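Local atomic coordinates of BDI_3064 protein (PDB entry 5Z06), a protein that hydrolyses linear beta-1,2-glucan and beta-1,2-glucooligosaccharides of four or more units, releasing sophorose from the non-reducing end as an exo-type enzyme. Residues A[218-223]-A[257-262]; A[239-244]-A[643-648]. All blocks are in the same frame, centred on the assembly; numbering follows the deposited sequence.

How the interactions relate
Both contacts are buried, but they act at different levels of the fold. Interaction 1 lies inside one sheet of a fibronectin type III-like sandwich: two strands are joined by a ladder of backbone hydrogen bonds, and the polar side-chain ends on its partly exposed face find charged partners elsewhere. Interaction 2 sits nearer the centre of the chain and joins the sandwich's other sheet to a hairpin of the helical domain; no hydrogen bond crosses it, and sulfur, methylene and ring contacts carry it. The sandwich interior connects the two, since Ile222 CG2 of interaction 1 lies 3.7 Å from Tyr244 CD2 of interaction 2.

Interaction 1 (A[218-223]-A[257-262]); sequences KYYRIY and YKVTAV
Tyr219 to Tyr223 pair with Val262 to Lys258 as neighbouring antiparallel strands, which fit strands C and F of a fibronectin type III-like beta sandwich: the sheet order 232-237, 219-225, 254-262, 275-278 matches that topology. The ladder opens with a classic beta bulge, where Lys218 N, at 2.7 Å, and Tyr219 N, at 3.3 Å, both donate to Val262 O. Arg221 then pairs with Thr260 and Tyr223 with Lys258, each pair by two backbone hydrogen bonds.

The face carrying Tyr220, Ile222, Val259 and Ala261 is the tightly packed one. Ile222 and Val259 lie alongside each other, with CG1 of the first 4.0 Å from CG2 of the second, and both press on Ile207 of the opposing sheet, while the Tyr220 ring meets Trp209.

The other face grades from buried to partly exposed. With chi1 at 43°, Tyr219 CG stands between the backbone N and the carbonyl carbon, which brings ring atom CE1 to 3.6 Å from Val262 CG1. Arg221, Tyr223 and Lys258 are more open: Lys258 NZ turns to Asp271, while Glu268 takes a salt bridge from Arg221 NH1 and hydrogen bonds with Thr260 OG1 and Tyr223 OH. An alanine in place of Arg221 would remove the guanidinium, probably leaving Glu268 without that counter-charge and uncovering one side of Val262. Methyl CG2 of Val262 sits 3.7 Å above one face of that guanidinium, displaced toward its rim.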
ATOM      1  N   LYS A 218     -14.610  16.911  -6.362  1.00 40.33           N
ATOM      2  CA  LYS A 218     -13.357  17.102  -5.631  1.00 42.75           C
ATOM      3  C   LYS A 218     -13.190  15.979  -4.599  1.00 40.91           C
ATOM      4  O   LYS A 218     -12.165  15.313  -4.533  1.00 39.00           O
ATOM      5  CB  LYS A 218     -13.343  18.472  -4.958  1.00 42.30           C
ATOM      6  CG  LYS A 218     -11.971  18.929  -4.495  1.00 45.01           C
ATOM      7  CD  LYS A 218     -12.077  20.181  -3.641  1.00 45.21           C
ATOM      8  CE  LYS A 218     -10.731  20.646  -3.123  1.00 45.83           C
ATOM      9  NZ  LYS A 218      -9.851  21.135  -4.200  1.00 46.54           N
ATOM     10  N   TYR A 219     -14.217  15.798  -3.791  1.00 38.86           N
ATOM     11  CA  TYR A 219     -14.198  14.791  -2.758  1.00 38.43           C
ATOM     12  C   TYR A 219     -15.585  14.583  -2.245  1.00 38.40           C
ATOM     13  O   TYR A 219     -16.500  15.341  -2.564  1.00 38.06           O
ATOM     14  CB  TYR A 219     -13.242  15.149  -1.608  1.00 36.34           C
ATOM     15  CG  TYR A 219     -13.226  16.586  -1.077  1.00 35.60           C
ATOM     16  CD1 TYR A 219     -14.351  17.171  -0.496  1.00 35.07           C
ATOM     17  CD2 TYR A 219     -12.036  17.315  -1.058  1.00 35.08           C
ATOM     18  CE1 TYR A 219     -14.304  18.460   0.018  1.00 35.87           C
ATOM     19  CE2 TYR A 219     -11.979  18.596  -0.542  1.00 34.83           C
ATOM     20  CZ  TYR A 219     -13.110  19.161  -0.002  1.00 35.53           C
ATOM     21  OH  TYR A 219     -13.034  20.426   0.515  1.00 35.71           O
ATOM     22  N   TYR A 220     -15.740  13.516  -1.489  1.00 38.31           N
ATOM     23  CA  TYR A 220     -16.939  13.291  -0.714  1.00 40.58           C
ATOM     24  C   TYR A 220     -16.670  13.828   0.676  1.00 41.24           C
ATOM     25  O   TYR A 220     -15.575  13.647   1.197  1.00 44.56           O
ATOM     26  CB  TYR A 220     -17.254  11.808  -0.665  1.00 41.14           C
ATOM     27  CG  TYR A 220     -17.603  11.258  -2.017  1.00 42.58           C
ATOM     28  CD1 TYR A 220     -18.888  11.419  -2.536  1.00 42.20           C
ATOM     29  CD2 TYR A 220     -16.650  10.592  -2.783  1.00 44.58           C
ATOM     30  CE1 TYR A 220     -19.221  10.917  -3.783  1.00 45.82           C
ATOM     31  CE2 TYR A 220     -16.965  10.085  -4.033  1.00 45.29           C
ATOM     32  CZ  TYR A 220     -18.249  10.241  -4.532  1.00 46.49           C
ATOM     33  OH  TYR A 220     -18.544   9.732  -5.777  1.00 45.15           O
ATOM     34  N   ARG A 221     -17.640  14.521   1.251  1.00 40.65           N
ATOM     35  CA  ARG A 221     -17.554  14.943   2.626  1.00 41.39           C
ATOM     36  C   ARG A 221     -18.416  13.998   3.399  1.00 39.44           C
ATOM     37  O   ARG A 221     -19.582  13.788   3.024  1.00 38.62           O
ATOM     38  CB  ARG A 221     -18.091  16.360   2.811  1.00 46.85           C
ATOM     39  CG  ARG A 221     -17.028  17.390   3.130  1.00 51.78           C
ATOM     40  CD  ARG A 221     -17.627  18.777   3.322  1.00 53.33           C
ATOM     41  NE  ARG A 221     -16.681  19.801   2.876  1.00 56.67           N
ATOM     42  CZ  ARG A 221     -17.005  20.970   2.316  1.00 59.49           C
ATOM     43  NH1 ARG A 221     -18.281  21.318   2.112  1.00 59.13           N
ATOM     44  NH2 ARG A 221     -16.030  21.807   1.947  1.00 58.30           N
ATOM     45  N   ILE A 222     -17.872  13.476   4.501  1.00 35.65           N
ATOM     46  CA  ILE A 222     -18.618  12.559   5.352  1.00 36.47           C
ATOM     47  C   ILE A 222     -19.015  13.300   6.623  1.00 36.17           C
ATOM     48  O   ILE A 222     -18.175  13.950   7.253  1.00 35.51           O
ATOM     49  CB  ILE A 222     -17.820  11.278   5.704  1.00 34.83           C
ATOM     50  CG1 ILE A 222     -17.473  10.493   4.429  1.00 33.34           C
ATOM     51  CG2 ILE A 222     -18.614  10.387   6.667  1.00 36.34           C
ATOM     52  CD1 ILE A 222     -16.169  10.901   3.791  1.00 34.41           C
ATOM     53  N   TYR A 223     -20.296  13.168   6.972  1.00 34.66           N
ATOM     54  CA  TYR A 223     -20.881  13.768   8.184  1.00 39.06           C
ATOM     55  C   TYR A 223     -21.297  12.690   9.151  1.00 36.34           C
ATOM     56  O   TYR A 223     -21.821  11.663   8.758  1.00 39.92           O
ATOM     57  CB  TYR A 223     -22.113  14.615   7.849  1.00 40.34           C
ATOM     58  CG  TYR A 223     -21.767  15.858   7.079  1.00 42.56           C
ATOM     59  CD1 TYR A 223     -21.649  15.812   5.695  1.00 44.37           C
ATOM     60  CD2 TYR A 223     -21.516  17.070   7.733  1.00 43.61           C
ATOM     61  CE1 TYR A 223     -21.307  16.935   4.974  1.00 44.70           C
ATOM     62  CE2 TYR A 223     -21.177  18.206   7.018  1.00 44.00           C
ATOM     63  CZ  TYR A 223     -21.078  18.130   5.635  1.00 46.02           C
ATOM     64  OH  TYR A 223     -20.733  19.234   4.904  1.00 45.74           O
ATOM     65  N   TYR A 257     -24.402   8.371   9.788  1.00 35.31           N
ATOM     66  CA  TYR A 257     -23.548   8.920   8.750  1.00 34.20           C
ATOM     67  C   TYR A 257     -24.332   9.392   7.535  1.00 35.33           C
ATOM     68  O   TYR A 257     -25.333   8.802   7.135  1.00 36.18           O
ATOM     69  CB  TYR A 257     -22.505   7.897   8.314  1.00 31.48           C
ATOM     70  CG  TYR A 257     -21.571   7.513   9.412  1.00 29.28           C
ATOM     71  CD1 TYR A 257     -20.402   8.221   9.634  1.00 29.49           C
ATOM     72  CD2 TYR A 257     -21.848   6.426  10.230  1.00 28.98           C
ATOM     73  CE1 TYR A 257     -19.529   7.861  10.662  1.00 29.16           C
ATOM     74  CE2 TYR A 257     -20.997   6.066  11.266  1.00 27.25           C
ATOM     75  CZ  TYR A 257     -19.837   6.777  11.467  1.00 26.92           C
ATOM     76  OH  TYR A 257     -18.984   6.406  12.457  1.00 26.15           O
ATOM     77  N   LYS A 258     -23.797  10.441   6.936  1.00 37.06           N
ATOM     78  CA  LYS A 258     -24.415  11.150   5.860  1.00 39.31           C
ATOM     79  C   LYS A 258     -23.249  11.590   5.006  1.00 37.02           C
ATOM     80  O   LYS A 258     -22.242  12.085   5.529  1.00 33.48           O
ATOM     81  CB  LYS A 258     -25.110  12.369   6.442  1.00 43.20           C
ATOM     82  CG  LYS A 258     -26.433  12.748   5.835  1.00 47.85           C
ATOM     83  CD  LYS A 258     -27.186  13.695   6.774  1.00 50.98           C
ATOM     84  CE  LYS A 258     -26.318  14.889   7.175  1.00 54.97           C
ATOM     85  NZ  LYS A 258     -27.108  16.013   7.735  1.00 59.63           N
ATOM     86  N   VAL A 259     -23.376  11.427   3.700  1.00 36.33           N
ATOM     87  CA  VAL A 259     -22.288  11.782   2.811  1.00 36.66           C
ATOM     88  C   VAL A 259     -22.791  12.744   1.746  1.00 37.02           C
ATOM     89  O   VAL A 259     -23.867  12.552   1.177  1.00 37.87           O
ATOM     90  CB  VAL A 259     -21.703  10.516   2.180  1.00 36.59           C
ATOM     91  CG1 VAL A 259     -20.598  10.856   1.183  1.00 38.79           C
ATOM     92  CG2 VAL A 259     -21.184   9.599   3.279  1.00 34.00           C
ATOM     93  N   THR A 260     -21.995  13.769   1.470  1.00 37.32           N
ATOM     94  CA  THR A 260     -22.265  14.683   0.358  1.00 37.95           C
ATOM     95  C   THR A 260     -21.113  14.603  -0.636  1.00 37.41           C
ATOM     96  O   THR A 260     -20.034  14.150  -0.282  1.00 33.28           O
ATOM     97  CB  THR A 260     -22.400  16.145   0.850  1.00 37.29           C
ATOM     98  OG1 THR A 260     -21.163  16.582   1.407  1.00 38.19           O
ATOM     99  CG2 THR A 260     -23.488  16.286   1.911  1.00 38.33           C
ATOM    100  N   ALA A 261     -21.372  15.032  -1.875  1.00 40.61           N
ATOM    101  CA  ALA A 261     -20.336  15.245  -2.894  1.00 39.86           C
ATOM    102  C   ALA A 261     -20.017  16.728  -3.001  1.00 40.91           C
ATOM    103  O   ALA A 261     -20.915  17.564  -3.026  1.00 42.81           O
ATOM    104  CB  ALA A 261     -20.787  14.713  -4.241  1.00 39.98           C
ATOM    105  N   VAL A 262     -18.732  17.046  -3.072  1.00 41.89           N
ATOM    106  CA  VAL A 262     -18.251  18.416  -3.124  1.00 40.48           C
ATOM    107  C   VAL A 262     -17.496  18.571  -4.435  1.00 42.01           C
ATOM    108  O   VAL A 262     -16.641  17.750  -4.746  1.00 39.95           O
ATOM    109  CB  VAL A 262     -17.325  18.715  -1.937  1.00 40.53           C
ATOM    110  CG1 VAL A 262     -16.794  20.143  -1.971  1.00 39.64           C
ATOM    111  CG2 VAL A 262     -18.061  18.457  -0.631  1.00 41.06           C
TER

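Interaction 2 (A[239-244]-A[643-648]); sequences PWMNRY and WGEYGF
Met241 packs against Glu645 and Tyr646 where a beta sandwich of fibronectin type III-like topology meets the helical glycoamylase-like domain. Glu645 and Tyr646 are the two central residues of a type I beta turn joining the short strands 643-644 and 647-648 into a hairpin.

In the first shell, Met241 makes a Met-aromatic contact: SD stands 4.3 Å from the Tyr646 ring centroid, 28° off the ring normal. Its chain leaves with CG anti to the backbone N and then bends at chi2 (58°) and again at chi3, which carries methyl CE to 3.5 Å from Tyr646 CE2. The same sulfur rests 3.8 Å from Glu645 CB. The side chains of Arg243 and Glu645 run antiparallel to one another and touch through methylenes, with Arg243 CD 3.8 Å from Glu645 CB. Their charged groups are not joined, and the guanidinium and carboxylate planes stand 50° apart.

The second shell is consistent with this separation. Arg243 NE is engaged by Glu301 in a salt bridge, whereas the Glu645 carboxylate lies against the edge of the sandwich, where its OE2 receives Arg237 NH2 in a salt bridge and the backbone N of Thr245 in a hydrogen bond. This buried oxygen therefore has a charged and a neutral donor, which would probably stabilise its negative charge. On the helical side, Arg297 of helix 284-297 donates to Glu645 O. Gly647 N closes the turn by bonding to Gly644 O at 3.3 Å, and the return bond from Gly644 N to Gly647 O, at 2.9 Å, pairs the two short strands. Held in this way, Glu645 lays its side chain along the edge strand 243-247, with CG 3.6 Å from Arg243 O and OE2 3.5 Å from Tyr244 CA.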
ATOM      1  N   PRO A 239     -12.576  10.899  -4.729  1.00 39.10           N
ATOM      2  CA  PRO A 239     -13.449  10.055  -5.582  1.00 39.23           C
ATOM      3  C   PRO A 239     -12.974   8.611  -5.866  1.00 37.42           C
ATOM      4  O   PRO A 239     -13.791   7.754  -6.140  1.00 37.90           O
ATOM      5  CB  PRO A 239     -13.545  10.853  -6.899  1.00 39.62           C
ATOM      6  CG  PRO A 239     -13.026  12.213  -6.589  1.00 39.62           C
ATOM      7  CD  PRO A 239     -12.033  12.043  -5.487  1.00 39.06           C
ATOM      8  N   TRP A 240     -11.668   8.375  -5.777  1.00 37.22           N
ATOM      9  CA  TRP A 240     -11.055   7.035  -5.867  1.00 38.73           C
ATOM     10  C   TRP A 240     -11.321   6.131  -4.655  1.00 41.95           C
ATOM     11  O   TRP A 240     -11.018   4.937  -4.691  1.00 40.71           O
ATOM     12  CB  TRP A 240      -9.529   7.128  -6.133  1.00 36.98           C
ATOM     13  CG  TRP A 240      -8.744   8.072  -5.235  1.00 37.40           C
ATOM     14  CD1 TRP A 240      -8.418   9.378  -5.509  1.00 38.63           C
ATOM     15  CD2 TRP A 240      -8.174   7.782  -3.953  1.00 36.66           C
ATOM     16  NE1 TRP A 240      -7.689   9.915  -4.465  1.00 39.51           N
ATOM     17  CE2 TRP A 240      -7.528   8.956  -3.501  1.00 38.93           C
ATOM     18  CE3 TRP A 240      -8.139   6.648  -3.146  1.00 38.88           C
ATOM     19  CZ2 TRP A 240      -6.866   9.024  -2.269  1.00 41.49           C
ATOM     20  CZ3 TRP A 240      -7.488   6.714  -1.917  1.00 40.89           C
ATOM     21  CH2 TRP A 240      -6.856   7.891  -1.492  1.00 41.98           C
ATOM     22  N   MET A 241     -11.903   6.683  -3.595  1.00 43.47           N
ATOM     23  CA  MET A 241     -12.329   5.889  -2.457  1.00 45.12           C
ATOM     24  C   MET A 241     -13.831   6.127  -2.220  1.00 44.72           C
ATOM     25  O   MET A 241     -14.207   7.172  -1.711  1.00 54.23           O
ATOM     26  CB  MET A 241     -11.464   6.296  -1.252  1.00 45.61           C
ATOM     27  CG  MET A 241     -11.545   5.427  -0.015  1.00 47.53           C
ATOM     28  SD  MET A 241     -11.135   3.700  -0.268  1.00 50.78           S
ATOM     29  CE  MET A 241      -9.408   3.859  -0.688  1.00 51.02           C
ATOM     30  N   ASN A 242     -14.673   5.154  -2.582  1.00 40.81           N
ATOM     31  CA  ASN A 242     -16.126   5.180  -2.324  1.00 40.24           C
ATOM     32  C   ASN A 242     -16.499   4.565  -0.974  1.00 38.52           C
ATOM     33  O   ASN A 242     -17.510   3.855  -0.819  1.00 36.07           O
ATOM     34  CB  ASN A 242     -16.878   4.436  -3.427  1.00 41.18           C
ATOM     35  CG  ASN A 242     -16.694   5.076  -4.781  1.00 44.23           C
ATOM     36  OD1 ASN A 242     -16.624   6.312  -4.917  1.00 45.28           O
ATOM     37  ND2 ASN A 242     -16.598   4.237  -5.798  1.00 46.02           N
ATOM     38  N   ARG A 243     -15.695   4.891   0.019  1.00 34.71           N
ATOM     39  CA  ARG A 243     -15.698   4.162   1.235  1.00 32.68           C
ATOM     40  C   ARG A 243     -15.081   5.009   2.295  1.00 30.16           C
ATOM     41  O   ARG A 243     -14.125   5.715   2.017  1.00 33.72           O
ATOM     42  CB  ARG A 243     -14.822   2.944   1.046  1.00 34.60           C
ATOM     43  CG  ARG A 243     -15.443   1.773   1.671  1.00 33.71           C
ATOM     44  CD  ARG A 243     -14.530   0.567   1.634  1.00 31.01           C
ATOM     45  NE  ARG A 243     -15.365  -0.527   1.224  1.00 28.25           N
ATOM     46  CZ  ARG A 243     -16.359  -1.038   1.937  1.00 26.96           C
ATOM     47  NH1 ARG A 243     -16.627  -0.631   3.170  1.00 27.61           N
ATOM     48  NH2 ARG A 243     -17.060  -2.015   1.412  1.00 26.08           N
ATOM     49  N   TYR A 244     -15.596   4.927   3.510  1.00 27.65           N
ATOM     50  CA  TYR A 244     -14.984   5.634   4.606  1.00 28.02           C
ATOM     51  C   TYR A 244     -15.006   4.775   5.852  1.00 28.11           C
ATOM     52  O   TYR A 244     -16.027   4.158   6.173  1.00 27.91           O
ATOM     53  CB  TYR A 244     -15.671   6.974   4.843  1.00 27.69           C
ATOM     54  CG  TYR A 244     -15.207   7.606   6.116  1.00 27.52           C
ATOM     55  CD1 TYR A 244     -13.880   8.002   6.260  1.00 28.15           C
ATOM     56  CD2 TYR A 244     -16.071   7.764   7.194  1.00 27.79           C
ATOM     57  CE1 TYR A 244     -13.422   8.556   7.439  1.00 28.18           C
ATOM     58  CE2 TYR A 244     -15.633   8.337   8.370  1.00 27.91           C
ATOM     59  CZ  TYR A 244     -14.317   8.724   8.489  1.00 27.71           C
ATOM     60  OH  TYR A 244     -13.911   9.275   9.662  1.00 28.76           O
ATOM     61  N   TRP A 643      -5.975   1.476  10.797  1.00 26.42           N
ATOM     62  CA  TRP A 643      -7.073   0.715  10.192  1.00 25.35           C
ATOM     63  C   TRP A 643      -7.817   1.583   9.197  1.00 24.74           C
ATOM     64  O   TRP A 643      -8.235   2.667   9.516  1.00 25.70           O
ATOM     65  CB  TRP A 643      -8.039   0.231  11.237  1.00 25.17           C
ATOM     66  CG  TRP A 643      -9.149  -0.524  10.660  1.00 24.63           C
ATOM     67  CD1 TRP A 643     -10.421  -0.102  10.528  1.00 26.42           C
ATOM     68  CD2 TRP A 643      -9.099  -1.852  10.137  1.00 24.97           C
ATOM     69  NE1 TRP A 643     -11.187  -1.077   9.942  1.00 28.00           N
ATOM     70  CE2 TRP A 643     -10.404  -2.175   9.705  1.00 26.61           C
ATOM     71  CE3 TRP A 643      -8.088  -2.813  10.015  1.00 24.79           C
ATOM     72  CZ2 TRP A 643     -10.731  -3.415   9.146  1.00 25.90           C
ATOM     73  CZ3 TRP A 643      -8.404  -4.060   9.451  1.00 25.43           C
ATOM     74  CH2 TRP A 643      -9.727  -4.345   9.026  1.00 26.49           C
ATOM     75  N   GLY A 644      -7.976   1.082   7.994  1.00 24.14           N
ATOM     76  CA  GLY A 644      -8.569   1.832   6.926  1.00 24.67           C
ATOM     77  C   GLY A 644      -9.559   0.977   6.153  1.00 24.89           C
ATOM     78  O   GLY A 644      -9.888  -0.158   6.554  1.00 23.37           O
ATOM     79  N   GLU A 645      -9.933   1.511   4.995  1.00 23.49           N
ATOM     80  CA  GLU A 645     -11.044   1.020   4.188  1.00 24.60           C
ATOM     81  C   GLU A 645     -10.721  -0.294   3.528  1.00 26.02           C
ATOM     82  O   GLU A 645     -11.640  -1.084   3.237  1.00 25.15           O
ATOM     83  CB  GLU A 645     -11.397   2.046   3.106  1.00 24.98           C
ATOM     84  CG  GLU A 645     -12.014   3.331   3.643  1.00 25.22           C
ATOM     85  CD  GLU A 645     -11.032   4.299   4.267  1.00 24.95           C
ATOM     86  OE1 GLU A 645      -9.813   4.100   4.179  1.00 25.63           O
ATOM     87  OE2 GLU A 645     -11.500   5.291   4.826  1.00 25.20           O
ATOM     88  N   TYR A 646      -9.423  -0.518   3.264  1.00 26.42           N
ATOM     89  CA  TYR A 646      -8.975  -1.736   2.621  1.00 25.71           C
ATOM     90  C   TYR A 646      -8.111  -2.593   3.533  1.00 25.54           C
ATOM     91  O   TYR A 646      -7.295  -3.368   3.068  1.00 26.79           O
ATOM     92  CB  TYR A 646      -8.282  -1.426   1.308  1.00 26.95           C
ATOM     93  CG  TYR A 646      -9.172  -0.876   0.213  1.00 28.94           C
ATOM     94  CD1 TYR A 646     -10.516  -1.239   0.091  1.00 31.95           C
ATOM     95  CD2 TYR A 646      -8.666  -0.009  -0.719  1.00 30.30           C
ATOM     96  CE1 TYR A 646     -11.298  -0.716  -0.912  1.00 31.65           C
ATOM     97  CE2 TYR A 646      -9.445   0.492  -1.734  1.00 30.99           C
ATOM     98  CZ  TYR A 646     -10.750   0.130  -1.820  1.00 30.84           C
ATOM     99  OH  TYR A 646     -11.494   0.647  -2.827  1.00 34.04           O
ATOM    100  N   GLY A 647      -8.349  -2.495   4.834  1.00 24.27           N
ATOM    101  CA  GLY A 647      -7.610  -3.249   5.822  1.00 24.46           C
ATOM    102  C   GLY A 647      -6.626  -2.287   6.438  1.00 25.13           C
ATOM    103  O   GLY A 647      -6.833  -1.072   6.429  1.00 26.36           O
ATOM    104  N   PHE A 648      -5.536  -2.814   6.953  1.00 26.11           N
ATOM    105  CA  PHE A 648      -4.568  -1.955   7.605  1.00 26.75           C
ATOM    106  C   PHE A 648      -3.799  -1.197   6.565  1.00 25.54           C
ATOM    107  O   PHE A 648      -3.541  -1.704   5.479  1.00 25.81           O
ATOM    108  CB  PHE A 648      -3.614  -2.725   8.499  1.00 25.56           C
ATOM    109  CG  PHE A 648      -4.291  -3.427   9.617  1.00 26.64           C
ATOM    110  CD1 PHE A 648      -4.576  -2.761  10.792  1.00 27.27           C
ATOM    111  CD2 PHE A 648      -4.625  -4.769   9.515  1.00 26.99           C
ATOM    112  CE1 PHE A 648      -5.186  -3.425  11.836  1.00 26.48           C
ATOM    113  CE2 PHE A 648      -5.251  -5.427  10.558  1.00 26.08           C
ATOM    114  CZ  PHE A 648      -5.531  -4.752  11.713  1.00 25.95           C
TER